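Long-range contacts in hydrolase (Thermococcus thioreducens, PDB 6IAH), which removes phosphate from a range of substrates as a magnesium-binding phosphatase of the haloacid dehalogenase superfamily, with phosphoglycolate as a possible substrate: residues V148-S153 and A171-A176; L24-F29 and A62-A67; I131-L136 and D228-L233; F105-L110 and R117-P122. One frame throughout, in Å; residues are numbered along the deposited sequence.

Contact 1: residues V148-S153 and A171-A176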
loop_
_atom_site.group_PDB
_atom_site.type_symbol
_atom_site.label_atom_id
_atom_site.label_comp_id
_atom_site.label_asym_id
_atom_site.label_seq_id
_atom_site.Cartn_x
_atom_site.Cartn_y
_atom_site.Cartn_z
ATOM N N VAL A 148 -9.165 7.436 -8.667
ATOM C CA VAL A 148 -8.524 6.500 -7.683
ATOM C C VAL A 148 -8.475 7.123 -6.319
ATOM O O VAL A 148 -8.368 8.354 -6.183
ATOM C CB VAL A 148 -7.091 5.991 -8.074
ATOM C CG1 VAL A 148 -7.040 5.416 -9.479
ATOM C CG2 VAL A 148 -6.004 7.016 -7.833
ATOM N N VAL A 149 -8.563 6.291 -5.290
ATOM C CA VAL A 149 -8.246 6.751 -3.921
ATOM C C VAL A 149 -7.214 5.789 -3.478
ATOM O O VAL A 149 -7.513 4.600 -3.411
ATOM C CB VAL A 149 -9.466 6.743 -2.977
ATOM C CG1 VAL A 149 -9.063 7.105 -1.564
ATOM C CG2 VAL A 149 -10.585 7.663 -3.486
ATOM N N THR A 150 -6.037 6.278 -3.107
ATOM C CA THR A 150 -4.926 5.353 -2.812
ATOM C C THR A 150 -4.101 5.868 -1.642
ATOM O O THR A 150 -3.945 7.054 -1.463
ATOM C CB THR A 150 -4.078 5.110 -4.082
ATOM O OG1 THR A 150 -3.006 4.172 -3.843
ATOM C CG2 THR A 150 -3.514 6.344 -4.625
ATOM N N GLY A 151 -3.506 4.953 -0.891
ATOM C CA GLY A 151 -2.511 5.297 0.122
ATOM C C GLY A 151 -1.162 5.702 -0.469
ATOM O O GLY A 151 -0.301 6.203 0.266
ATOM N N ARG A 152 -0.993 5.520 -1.780
ATOM C CA ARG A 152 0.217 5.962 -2.467
ATOM C C ARG A 152 0.350 7.500 -2.379
ATOM O O ARG A 152 -0.635 8.200 -2.376
ATOM C CB ARG A 152 0.210 5.494 -3.940
ATOM C CG ARG A 152 0.626 4.027 -4.173
ATOM C CD ARG A 152 0.445 3.608 -5.659
ATOM N NE ARG A 152 0.823 2.189 -5.832
ATOM C CZ ARG A 152 1.920 1.757 -6.399
ATOM N NH1 ARG A 152 2.805 2.618 -6.961
ATOM N NH2 ARG A 152 2.131 0.412 -6.400
ATOM N N SER A 153 1.606 7.982 -2.337
ATOM C CA SER A 153 1.931 9.395 -2.534
ATOM C C SER A 153 1.789 9.717 -3.992
ATOM O O SER A 153 1.752 8.803 -4.798
ATOM C CB SER A 153 3.400 9.665 -2.126
ATOM O OG SER A 153 4.283 8.937 -2.948
ATOM N N ALA A 171 -7.473 11.740 -8.785
ATOM C CA ALA A 171 -6.782 10.848 -7.896
ATOM C C ALA A 171 -6.719 11.512 -6.522
ATOM O O ALA A 171 -6.446 12.715 -6.444
ATOM C CB ALA A 171 -5.390 10.588 -8.417
ATOM N N VAL A 172 -7.009 10.745 -5.472
ATOM C CA VAL A 172 -6.759 11.164 -4.077
ATOM C C VAL A 172 -5.641 10.295 -3.557
ATOM O O VAL A 172 -5.766 9.064 -3.587
ATOM C CB VAL A 172 -8.014 10.987 -3.236
ATOM C CG1 VAL A 172 -7.778 11.334 -1.793
ATOM C CG2 VAL A 172 -9.105 11.925 -3.790
ATOM N N THR A 173 -4.564 10.932 -3.075
ATOM C CA THR A 173 -3.352 10.244 -2.585
ATOM C C THR A 173 -3.189 10.654 -1.135
ATOM O O THR A 173 -3.945 11.495 -0.607
ATOM C CB THR A 173 -2.069 10.627 -3.376
ATOM O OG1 THR A 173 -1.981 12.055 -3.452
ATOM C CG2 THR A 173 -2.151 10.101 -4.763
ATOM N N ARG A 174 -2.225 10.047 -0.487
ATOM C CA ARG A 174 -2.074 10.214 0.960
ATOM C C ARG A 174 -1.719 11.623 1.452
ATOM O O ARG A 174 -1.865 11.887 2.614
ATOM C CB ARG A 174 -1.123 9.178 1.506
ATOM C CG ARG A 174 0.332 9.424 1.159
ATOM C CD ARG A 174 1.241 8.702 2.131
ATOM N NE ARG A 174 2.634 8.696 1.673
ATOM C CZ ARG A 174 3.235 7.692 1.018
ATOM N NH1 ARG A 174 2.585 6.562 0.632
ATOM N NH2 ARG A 174 4.516 7.839 0.686
ATOM N N GLU A 175 -1.281 12.511 0.565
ATOM C CA GLU A 175 -1.074 13.942 0.871
ATOM C C GLU A 175 -2.365 14.621 1.305
ATOM O O GLU A 175 -2.316 15.689 1.903
ATOM C CB GLU A 175 -0.593 14.745 -0.369
ATOM C CG GLU A 175 0.836 14.457 -0.845
ATOM C CD GLU A 175 0.952 13.160 -1.624
ATOM O OE1 GLU A 175 -0.118 12.610 -1.967
ATOM O OE2 GLU A 175 2.087 12.669 -1.838
ATOM N N ALA A 176 -3.505 14.079 0.907
ATOM C CA ALA A 176 -4.764 14.764 1.058
ATOM C C ALA A 176 -5.639 14.102 2.162
ATOM O O ALA A 176 -6.016 14.791 3.163
ATOM C CB ALA A 176 -5.448 14.808 -0.288
#

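Contact 2: residues L24-F29 and A62-A67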
loop_
_atom_site.group_PDB
_atom_site.type_symbol
_atom_site.label_atom_id
_atom_site.label_comp_id
_atom_site.label_asym_id
_atom_site.label_seq_id
_atom_site.Cartn_x
_atom_site.Cartn_y
_atom_site.Cartn_z
ATOM N N LEU A 24 14.850 -6.508 2.985
ATOM C CA LEU A 24 16.178 -6.056 2.670
ATOM C C LEU A 24 16.670 -4.887 3.527
ATOM O O LEU A 24 17.847 -4.809 3.908
ATOM C CB LEU A 24 16.297 -5.684 1.182
ATOM C CG LEU A 24 16.021 -6.800 0.186
ATOM C CD1 LEU A 24 16.187 -6.198 -1.202
ATOM C CD2 LEU A 24 16.959 -8.001 0.410
ATOM N N THR A 25 15.797 -3.944 3.807
ATOM C CA THR A 25 16.178 -2.860 4.723
ATOM C C THR A 25 16.569 -3.360 6.127
ATOM O O THR A 25 17.585 -2.956 6.660
ATOM C CB THR A 25 14.995 -1.902 4.876
ATOM O OG1 THR A 25 14.699 -1.422 3.574
ATOM C CG2 THR A 25 15.288 -0.846 5.862
ATOM N N ALA A 26 15.772 -4.238 6.703
ATOM C CA ALA A 26 16.052 -4.766 8.011
ATOM C C ALA A 26 17.356 -5.529 7.923
ATOM O O ALA A 26 18.203 -5.390 8.809
ATOM C CB ALA A 26 14.940 -5.650 8.527
ATOM N N GLU A 27 17.518 -6.296 6.853
ATOM C CA GLU A 27 18.721 -7.179 6.742
ATOM C C GLU A 27 19.965 -6.367 6.497
ATOM O O GLU A 27 21.010 -6.739 6.994
ATOM C CB GLU A 27 18.523 -8.235 5.703
ATOM C CG GLU A 27 17.593 -9.331 6.123
ATOM C CD GLU A 27 17.316 -10.352 5.000
ATOM O OE1 GLU A 27 17.758 -10.154 3.852
ATOM O OE2 GLU A 27 16.606 -11.335 5.300
ATOM N N TYR A 28 19.835 -5.178 5.874
ATOM C CA TYR A 28 20.937 -4.231 5.734
ATOM C C TYR A 28 21.426 -3.792 7.137
ATOM O O TYR A 28 22.632 -3.809 7.392
ATOM C CB TYR A 28 20.485 -3.002 4.930
ATOM C CG TYR A 28 21.505 -1.901 4.800
ATOM C CD1 TYR A 28 21.585 -0.899 5.760
ATOM C CD2 TYR A 28 22.419 -1.878 3.733
ATOM C CE1 TYR A 28 22.534 0.132 5.684
ATOM C CE2 TYR A 28 23.378 -0.848 3.643
ATOM C CZ TYR A 28 23.397 0.170 4.625
ATOM O OH TYR A 28 24.309 1.194 4.612
ATOM N N PHE A 29 20.512 -3.366 8.026
ATOM C CA PHE A 29 20.961 -2.932 9.380
ATOM C C PHE A 29 21.447 -4.107 10.203
ATOM O O PHE A 29 22.421 -4.001 10.947
ATOM C CB PHE A 29 19.864 -2.195 10.099
ATOM C CG PHE A 29 19.684 -0.846 9.540
ATOM C CD1 PHE A 29 20.530 0.159 9.929
ATOM C CD2 PHE A 29 18.822 -0.642 8.463
ATOM C CE1 PHE A 29 20.465 1.405 9.337
ATOM C CE2 PHE A 29 18.760 0.618 7.872
ATOM C CZ PHE A 29 19.585 1.615 8.296
ATOM N N ALA A 62 11.144 -2.022 13.782
ATOM C CA ALA A 62 10.670 -3.016 14.693
ATOM C C ALA A 62 11.389 -4.350 14.412
ATOM O O ALA A 62 11.870 -4.952 15.313
ATOM C CB ALA A 62 9.168 -3.195 14.552
ATOM N N LEU A 63 11.457 -4.736 13.159
ATOM C CA LEU A 63 12.063 -6.048 12.813
ATOM C C LEU A 63 13.527 -6.145 13.074
ATOM O O LEU A 63 14.054 -7.241 13.394
ATOM C CB LEU A 63 11.757 -6.392 11.356
ATOM C CG LEU A 63 10.298 -6.772 11.116
ATOM C CD1 LEU A 63 10.029 -6.725 9.654
ATOM C CD2 LEU A 63 9.934 -8.145 11.703
ATOM N N ILE A 64 14.201 -5.027 12.918
ATOM C CA ILE A 64 15.641 -4.905 13.207
ATOM C C ILE A 64 15.916 -5.157 14.680
ATOM O O ILE A 64 16.711 -6.063 15.062
ATOM C CB ILE A 64 16.222 -3.536 12.792
ATOM C CG1 ILE A 64 16.208 -3.401 11.297
ATOM C CG2 ILE A 64 17.673 -3.382 13.298
ATOM C CD1 ILE A 64 16.351 -1.958 10.831
ATOM N N LEU A 65 15.200 -4.437 15.511
ATOM C CA LEU A 65 15.333 -4.573 16.965
ATOM C C LEU A 65 14.933 -5.962 17.380
ATOM O O LEU A 65 15.670 -6.611 18.141
ATOM C CB LEU A 65 14.579 -3.482 17.738
ATOM C CG LEU A 65 15.176 -2.040 17.544
ATOM C CD1 LEU A 65 14.241 -0.922 18.017
ATOM C CD2 LEU A 65 16.500 -1.878 18.257
ATOM N N PHE A 66 13.826 -6.465 16.839
ATOM C CA PHE A 66 13.372 -7.800 17.272
ATOM C C PHE A 66 14.419 -8.844 16.907
ATOM O O PHE A 66 14.691 -9.732 17.705
ATOM C CB PHE A 66 12.066 -8.228 16.571
ATOM C CG PHE A 66 10.789 -7.539 17.076
ATOM C CD1 PHE A 66 10.811 -6.581 18.045
ATOM C CD2 PHE A 66 9.548 -7.950 16.583
ATOM C CE1 PHE A 66 9.625 -5.973 18.503
ATOM C CE2 PHE A 66 8.354 -7.368 17.066
ATOM C CZ PHE A 66 8.422 -6.363 17.994
ATOM N N ALA A 67 14.933 -8.769 15.700
ATOM C CA ALA A 67 15.921 -9.770 15.211
ATOM C C ALA A 67 17.270 -9.605 15.888
ATOM O O ALA A 67 17.982 -10.600 16.082
ATOM C CB ALA A 67 16.070 -9.709 13.710
#

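Contact 3: residues I131-L136 and D228-L233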
loop_
_atom_site.group_PDB
_atom_site.type_symbol
_atom_site.label_atom_id
_atom_site.label_comp_id
_atom_site.label_asym_id
_atom_site.label_seq_id
_atom_site.Cartn_x
_atom_site.Cartn_y
_atom_site.Cartn_z
ATOM N N ILE A 131 -2.371 -5.501 -12.961
ATOM C CA ILE A 131 -3.530 -6.415 -13.064
ATOM C C ILE A 131 -4.476 -5.875 -14.135
ATOM O O ILE A 131 -4.878 -6.573 -15.023
ATOM C CB ILE A 131 -4.272 -6.603 -11.718
ATOM C CG1 ILE A 131 -3.304 -7.105 -10.638
ATOM C CG2 ILE A 131 -5.466 -7.527 -11.905
ATOM C CD1 ILE A 131 -3.808 -6.935 -9.207
ATOM N N VAL A 132 -4.775 -4.589 -14.085
ATOM C CA VAL A 132 -5.721 -4.025 -15.043
ATOM C C VAL A 132 -5.107 -3.994 -16.470
ATOM O O VAL A 132 -3.882 -3.919 -16.614
ATOM C CB VAL A 132 -6.209 -2.653 -14.543
ATOM C CG1 VAL A 132 -5.099 -1.615 -14.620
ATOM C CG2 VAL A 132 -7.444 -2.230 -15.298
ATOM N N ARG A 133 -5.954 -4.140 -17.501
ATOM C CA ARG A 133 -5.557 -4.013 -18.889
ATOM C C ARG A 133 -5.895 -2.593 -19.223
ATOM O O ARG A 133 -7.035 -2.188 -19.030
ATOM C CB ARG A 133 -6.325 -4.972 -19.790
ATOM C CG ARG A 133 -6.002 -6.415 -19.398
ATOM C CD ARG A 133 -6.385 -7.380 -20.510
ATOM N NE ARG A 133 -7.763 -7.202 -20.984
ATOM C CZ ARG A 133 -8.840 -7.875 -20.566
ATOM N NH1 ARG A 133 -8.793 -8.814 -19.613
ATOM N NH2 ARG A 133 -10.014 -7.577 -21.132
ATOM N N ARG A 134 -4.907 -1.857 -19.736
ATOM C CA ARG A 134 -5.070 -0.436 -20.074
ATOM C C ARG A 134 -6.209 -0.204 -21.095
ATOM O O ARG A 134 -6.880 0.846 -21.089
ATOM C CB ARG A 134 -3.720 0.164 -20.570
ATOM C CG ARG A 134 -2.822 -0.772 -21.383
ATOM C CD ARG A 134 -1.424 -0.191 -21.727
ATOM N NE ARG A 134 -0.984 -0.682 -23.034
ATOM C CZ ARG A 134 -0.107 -1.666 -23.249
ATOM N NH1 ARG A 134 0.528 -2.281 -22.249
ATOM N NH2 ARG A 134 0.147 -2.029 -24.496
ATOM N N GLY A 135 -6.416 -1.178 -21.974
ATOM C CA GLY A 135 -7.487 -1.099 -23.009
ATOM C C GLY A 135 -8.853 -0.977 -22.378
ATOM O O GLY A 135 -9.699 -0.187 -22.839
ATOM N N LEU A 136 -9.062 -1.671 -21.257
ATOM C CA LEU A 136 -10.314 -1.488 -20.504
ATOM C C LEU A 136 -10.489 -0.111 -19.881
ATOM O O LEU A 136 -11.623 0.407 -19.867
ATOM C CB LEU A 136 -10.546 -2.579 -19.481
ATOM C CG LEU A 136 -10.694 -3.969 -20.093
ATOM C CD1 LEU A 136 -10.683 -5.074 -19.046
ATOM C CD2 LEU A 136 -11.970 -4.063 -20.955
ATOM N N ASP A 228 -11.708 -10.137 -10.870
ATOM C CA ASP A 228 -10.707 -9.093 -10.814
ATOM C C ASP A 228 -11.317 -7.868 -11.436
ATOM O O ASP A 228 -12.471 -7.889 -11.891
ATOM C CB ASP A 228 -9.443 -9.521 -11.551
ATOM C CG ASP A 228 -9.706 -9.939 -13.007
ATOM O OD1 ASP A 228 -10.493 -9.301 -13.741
ATOM O OD2 ASP A 228 -9.089 -10.936 -13.432
ATOM N N VAL A 229 -10.531 -6.803 -11.454
ATOM C CA VAL A 229 -11.010 -5.494 -11.964
ATOM C C VAL A 229 -11.371 -5.562 -13.456
ATOM O O VAL A 229 -12.184 -4.785 -13.967
ATOM C CB VAL A 229 -9.966 -4.405 -11.678
ATOM C CG1 VAL A 229 -8.705 -4.607 -12.495
ATOM C CG2 VAL A 229 -10.576 -3.001 -11.897
ATOM N N ASN A 230 -10.754 -6.476 -14.187
ATOM C CA ASN A 230 -11.002 -6.510 -15.644
ATOM C C ASN A 230 -12.346 -7.099 -15.916
ATOM O O ASN A 230 -13.057 -6.608 -16.782
ATOM C CB ASN A 230 -9.903 -7.338 -16.366
ATOM C CG ASN A 230 -8.555 -6.663 -16.291
ATOM O OD1 ASN A 230 -8.453 -5.432 -16.467
ATOM N ND2 ASN A 230 -7.516 -7.439 -16.002
ATOM N N GLU A 231 -12.709 -8.152 -15.182
ATOM C CA GLU A 231 -14.052 -8.723 -15.327
ATOM C C GLU A 231 -15.073 -7.686 -14.890
ATOM O O GLU A 231 -16.112 -7.498 -15.530
ATOM C CB GLU A 231 -14.195 -9.984 -14.496
ATOM C CG GLU A 231 -15.570 -10.622 -14.555
ATOM C CD GLU A 231 -15.543 -11.944 -13.817
ATOM O OE1 GLU A 231 -14.925 -12.864 -14.371
ATOM O OE2 GLU A 231 -15.993 -12.022 -12.647
ATOM N N PHE A 232 -14.764 -7.008 -13.803
ATOM C CA PHE A 232 -15.618 -5.906 -13.404
ATOM C C PHE A 232 -15.824 -4.878 -14.511
ATOM O O PHE A 232 -16.974 -4.449 -14.821
ATOM C CB PHE A 232 -15.116 -5.223 -12.137
ATOM C CG PHE A 232 -16.015 -4.080 -11.765
ATOM C CD1 PHE A 232 -17.233 -4.352 -11.171
ATOM C CD2 PHE A 232 -15.753 -2.807 -12.226
ATOM C CE1 PHE A 232 -18.117 -3.363 -10.894
ATOM C CE2 PHE A 232 -16.679 -1.790 -11.973
ATOM C CZ PHE A 232 -17.828 -2.095 -11.313
ATOM N N LEU A 233 -14.729 -4.438 -15.121
ATOM C CA LEU A 233 -14.849 -3.385 -16.155
ATOM C C LEU A 233 -15.569 -3.862 -17.403
ATOM O O LEU A 233 -16.346 -3.134 -17.969
ATOM C CB LEU A 233 -13.505 -2.794 -16.549
ATOM C CG LEU A 233 -12.929 -1.846 -15.492
ATOM C CD1 LEU A 233 -11.497 -1.526 -15.850
ATOM C CD2 LEU A 233 -13.718 -0.545 -15.284
#

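Contact 4: residues F105-L110 and R117-P122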
loop_
_atom_site.group_PDB
_atom_site.type_symbol
_atom_site.label_atom_id
_atom_site.label_comp_id
_atom_site.label_asym_id
_atom_site.label_seq_id
_atom_site.Cartn_x
_atom_site.Cartn_y
_atom_site.Cartn_z
ATOM N N PHE A 105 15.480 2.216 3.043
ATOM C CA PHE A 105 14.258 1.655 2.478
ATOM C C PHE A 105 14.007 2.232 1.076
ATOM O O PHE A 105 13.692 1.507 0.125
ATOM C CB PHE A 105 13.065 1.895 3.409
ATOM C CG PHE A 105 11.816 1.139 3.031
ATOM C CD1 PHE A 105 11.065 1.510 1.921
ATOM C CD2 PHE A 105 11.396 0.050 3.767
ATOM C CE1 PHE A 105 9.919 0.804 1.580
ATOM C CE2 PHE A 105 10.239 -0.626 3.454
ATOM C CZ PHE A 105 9.497 -0.250 2.358
ATOM N N ASN A 106 14.061 3.559 0.958
ATOM C CA ASN A 106 13.770 4.179 -0.289
ATOM C C ASN A 106 14.807 3.807 -1.392
ATOM O O ASN A 106 14.454 3.673 -2.580
ATOM C CB ASN A 106 13.668 5.714 -0.139
ATOM C CG ASN A 106 12.350 6.174 0.469
ATOM O OD1 ASN A 106 11.348 5.483 0.456
ATOM N ND2 ASN A 106 12.358 7.378 1.002
ATOM N N THR A 107 16.063 3.668 -1.023
ATOM C CA THR A 107 17.089 3.158 -1.923
ATOM C C THR A 107 16.664 1.783 -2.518
ATOM O O THR A 107 16.734 1.600 -3.731
ATOM C CB THR A 107 18.458 3.092 -1.198
ATOM O OG1 THR A 107 18.823 4.427 -0.780
ATOM C CG2 THR A 107 19.543 2.535 -2.113
ATOM N N PHE A 108 16.172 0.881 -1.672
ATOM C CA PHE A 108 15.777 -0.476 -2.099
ATOM C C PHE A 108 14.451 -0.437 -2.919
ATOM O O PHE A 108 14.339 -1.116 -3.935
ATOM C CB PHE A 108 15.601 -1.423 -0.912
ATOM C CG PHE A 108 16.874 -1.952 -0.352
ATOM C CD1 PHE A 108 17.805 -2.597 -1.171
ATOM C CD2 PHE A 108 17.152 -1.867 1.019
ATOM C CE1 PHE A 108 18.991 -3.101 -0.623
ATOM C CE2 PHE A 108 18.327 -2.358 1.552
ATOM C CZ PHE A 108 19.231 -2.997 0.746
ATOM N N TYR A 109 13.486 0.391 -2.500
ATOM C CA TYR A 109 12.159 0.366 -3.124
ATOM C C TYR A 109 12.179 1.196 -4.425
ATOM O O TYR A 109 11.708 0.712 -5.460
ATOM C CB TYR A 109 11.032 0.844 -2.157
ATOM C CG TYR A 109 9.676 0.813 -2.842
ATOM C CD1 TYR A 109 9.033 -0.391 -3.101
ATOM C CD2 TYR A 109 9.083 2.001 -3.306
ATOM C CE1 TYR A 109 7.812 -0.448 -3.772
ATOM C CE2 TYR A 109 7.868 1.969 -3.966
ATOM C CZ TYR A 109 7.235 0.775 -4.195
ATOM O OH TYR A 109 6.058 0.801 -4.891
ATOM N N LEU A 110 12.701 2.440 -4.346
ATOM C CA LEU A 110 12.747 3.343 -5.449
ATOM C C LEU A 110 13.990 3.218 -6.359
ATOM O O LEU A 110 13.888 3.533 -7.533
ATOM C CB LEU A 110 12.616 4.796 -4.980
ATOM C CG LEU A 110 11.316 5.166 -4.271
ATOM C CD1 LEU A 110 11.417 6.629 -3.883
ATOM C CD2 LEU A 110 10.110 4.980 -5.184
ATOM N N ARG A 117 19.494 8.395 -3.124
ATOM C CA ARG A 117 19.909 6.987 -2.970
ATOM C C ARG A 117 21.232 6.855 -2.246
ATOM O O ARG A 117 22.111 7.684 -2.454
ATOM C CB ARG A 117 20.045 6.291 -4.320
ATOM C CG ARG A 117 21.245 6.670 -5.199
ATOM C CD ARG A 117 21.206 5.863 -6.489
ATOM N NE ARG A 117 22.408 5.866 -7.326
ATOM C CZ ARG A 117 22.367 6.174 -8.617
ATOM N NH1 ARG A 117 21.210 6.496 -9.146
ATOM N NH2 ARG A 117 23.445 6.154 -9.353
ATOM N N LEU A 118 21.381 5.806 -1.435
ATOM C CA LEU A 118 22.601 5.605 -0.694
ATOM C C LEU A 118 23.598 4.817 -1.542
ATOM O O LEU A 118 24.811 4.985 -1.382
ATOM C CB LEU A 118 22.260 4.934 0.631
ATOM C CG LEU A 118 23.367 4.773 1.667
ATOM C CD1 LEU A 118 23.739 6.094 2.340
ATOM C CD2 LEU A 118 22.944 3.721 2.685
ATOM N N PHE A 119 23.089 3.992 -2.453
ATOM C CA PHE A 119 23.866 3.283 -3.428
ATOM C C PHE A 119 22.964 3.006 -4.637
ATOM O O PHE A 119 21.724 3.159 -4.561
ATOM C CB PHE A 119 24.352 1.952 -2.825
ATOM C CG PHE A 119 23.325 1.240 -1.997
ATOM C CD1 PHE A 119 23.226 1.454 -0.630
ATOM C CD2 PHE A 119 22.460 0.297 -2.582
ATOM C CE1 PHE A 119 22.269 0.771 0.132
ATOM C CE2 PHE A 119 21.503 -0.392 -1.829
ATOM C CZ PHE A 119 21.394 -0.149 -0.460
ATOM N N ASP A 120 23.566 2.590 -5.731
ATOM C CA ASP A 120 22.848 2.257 -6.951
ATOM C C ASP A 120 22.178 0.892 -6.725
ATOM O O ASP A 120 22.797 -0.062 -6.279
ATOM C CB ASP A 120 23.827 2.236 -8.164
ATOM C CG ASP A 120 23.101 2.175 -9.551
ATOM O OD1 ASP A 120 21.882 2.337 -9.636
ATOM O OD2 ASP A 120 23.757 1.986 -10.598
ATOM N N PHE A 121 20.881 0.827 -6.998
ATOM C CA PHE A 121 20.102 -0.353 -6.772
ATOM C C PHE A 121 18.917 -0.295 -7.722
ATOM O O PHE A 121 18.341 0.834 -7.976
ATOM C CB PHE A 121 19.606 -0.475 -5.324
ATOM C CG PHE A 121 19.032 -1.821 -4.998
ATOM C CD1 PHE A 121 19.852 -2.870 -4.640
ATOM C CD2 PHE A 121 17.660 -2.059 -5.085
ATOM C CE1 PHE A 121 19.322 -4.147 -4.375
ATOM C CE2 PHE A 121 17.117 -3.293 -4.760
ATOM C CZ PHE A 121 17.959 -4.354 -4.435
ATOM N N PRO A 122 18.592 -1.450 -8.303
ATOM C CA PRO A 122 17.425 -1.511 -9.219
ATOM C C PRO A 122 16.140 -1.561 -8.367
ATOM O O PRO A 122 15.870 -2.550 -7.698
ATOM C CB PRO A 122 17.636 -2.819 -10.019
ATOM C CG PRO A 122 18.772 -3.521 -9.412
ATOM C CD PRO A 122 19.217 -2.804 -8.153
#

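Contact 1: residues V148-S153 and A171-A176
Parallel strand pairing joins V148 and V149 to A171 and V172 at one side of the Rossmann-like core, where helix 154-164 makes the beta-alpha-beta crossover between the two strands. V172 pairs with the neighbouring strand through both its backbone N, which donates to V148 O (2.8 Å), and its O, which accepts from T150 N (2.8 Å). Beyond the strands R174 N donates to R152 O (3.1 Å), standing above the carbonyl plane. The extended R174 side chain reaches back over S153 CB, and its NH1 donates to G151 O (2.9 Å) and also pairs with E156. T150, just past the strand end, probably corresponds to the threonine or serine of HAD motif II. Its OG1, anti to the backbone N (chi1 -178°), accepts from R152 N in an ST turn, while CG2 lies beside T173 CG2 at 4.0 Å. A valine here would probably leave R152 N without its acceptor and free the turn that carries R152, whose guanidinium holds E156 O and the magnesium ligand D8. V148, T150 and T173 pack against M157 of helix 154-164; on the other face V149 and V172 pack on A184 and L188 of helix 183-189.

Contact 2: residues L24-F29 and A62-A67
At A26 and I64 the two helical segments come together, their CA atoms 5.2 Å apart, with axes that approach to 8.9 Å and cross at -45°. I64 makes the largest share of this interface, CG1 mainly meeting A26 and CD1 mainly F29. CG1 lies against the backbone of the opposite helix, 3.6 Å from A26 CA, and also touches the A26 methyl. CD1 continues past it to F29, where it is 3.6 Å from CB and touches CG and CD2 at the near side of the ring, meeting the aromatic group obliquely. With CG1 anti to its own carbonyl carbon (chi1 -67°) and the chain extended beyond (chi2 162°), the branch is carried across the gap to F29. The small side chain of A26 is consistent with the close approach of the backbones there, and its CB also touches L63 CB at 4.3 Å. No hydrogen bond crosses between the segments, whose side chains meet through apolar contacts. An alanine in place of I64 would probably open a gap beside A26 and leave the CB end of F29 without its partner. The two helices belong to the helical cap inserted between strands 12-13 and 129-130. Here L63 continues into W43, V44 and L47 of helix 41-50, A26 packs on I39, and T25 and F29 lean on helix 100-110 through F105, F108 and V104.

Contact 3: residues I131-L136 and D228-L233
N230, in the first turn of the C-terminal helix 229-239, fastens the chain of I131 to R133 as it returns from the helical cap into the Rossmann-like core. Its side-chain amide bridges two backbone groups. ND2 donates to I131 O (2.9 Å), which lies in the amide plane although the donor stands above the carbonyl plane of I131. OD1 accepts from R133 N (3.0 Å, 155°). Engaging both ends in this buried setting gives OD1 a donor and ND2 an acceptor, which would hold the amide's rotation. Apolar packing flanks the bridge: V132 CB rests on V229 CG1 at 3.8 Å, and L136 CB on L233 CD1 at 3.9 Å. L136 CD1 also reaches N230 CB and sits toward the rim over one face of the R133 guanidinium, whose NH2 is paired with E234. The I131 side chain comes within about 4 Å of that of D13, a residue of the second magnesium site, unoccupied in this chain, so this end of the contact borders the metal-binding region. D228 is the N-cap that starts the helix: its OD1 accepts from E231 N at 2.9 Å, nearly along the carboxylate C-O axis, and more weakly from N230 N.

Contact 4: residues F105-L110 and R117-P122
T107 and F108, near the end of helix 100-110, pack closely against F119 and F121 of the irregular chain that folds back after it. The tight part is an aromatic cluster of three rings. F119 turns its edge to a face of F108 in a T-shaped pair (centroids 5.4 Å apart, planes at 69°), and F108 in turn directs its own edge at the face of F121, with centroids 5.0 Å apart and planes at 88°. F108 thus acts through its face toward one partner and its edge toward the other. The face of F121 opposite F108 is covered toward its rim by P122 CD. T107 completes the packing: its CG2, anti to the backbone N, stands almost squarely over the F119 ring in a CH-pi contact, 3.6 Å from CG2 to the centroid. The other branch of T107 is polar, and its OG1 accepts from L118 N at 3.0 Å while also bonding to R103 O. Toward solvent the contact is loose. Apart from the L118 N bond, R117 and L118 touch T107 lightly, through R117 CA and CB and L118 CB, and D120 points away, its carboxylate paired with R112. The chemistry implies a fold-back held chiefly by edge-to-face packing and CH-pi contact, with the single cross-segment hydrogen bond tying L118 to the helix.

Contacts 1 and 3 belong to the Rossmann-like core, contacts 2 and 4 to the helical cap. Contact 2 is buried and has no hydrogen bond across it. Contact 4 has an inner aromatic part and a solvent-exposed rim; the two cap contacts touch, T25 OG1 lying 3.6 Å from F108 CD2. In the core, backbone pairing dominates contact 1, whereas a side-chain amide bridges backbone groups in contact 3, which is buried but centred farther from the middle of the chain. Contact 1 is nested in the loop closed by contact 3, and helix 134-141 leads into strand 145-149. R152 of contact 1 packs against Y109 of segment 105-110, where core meets cap.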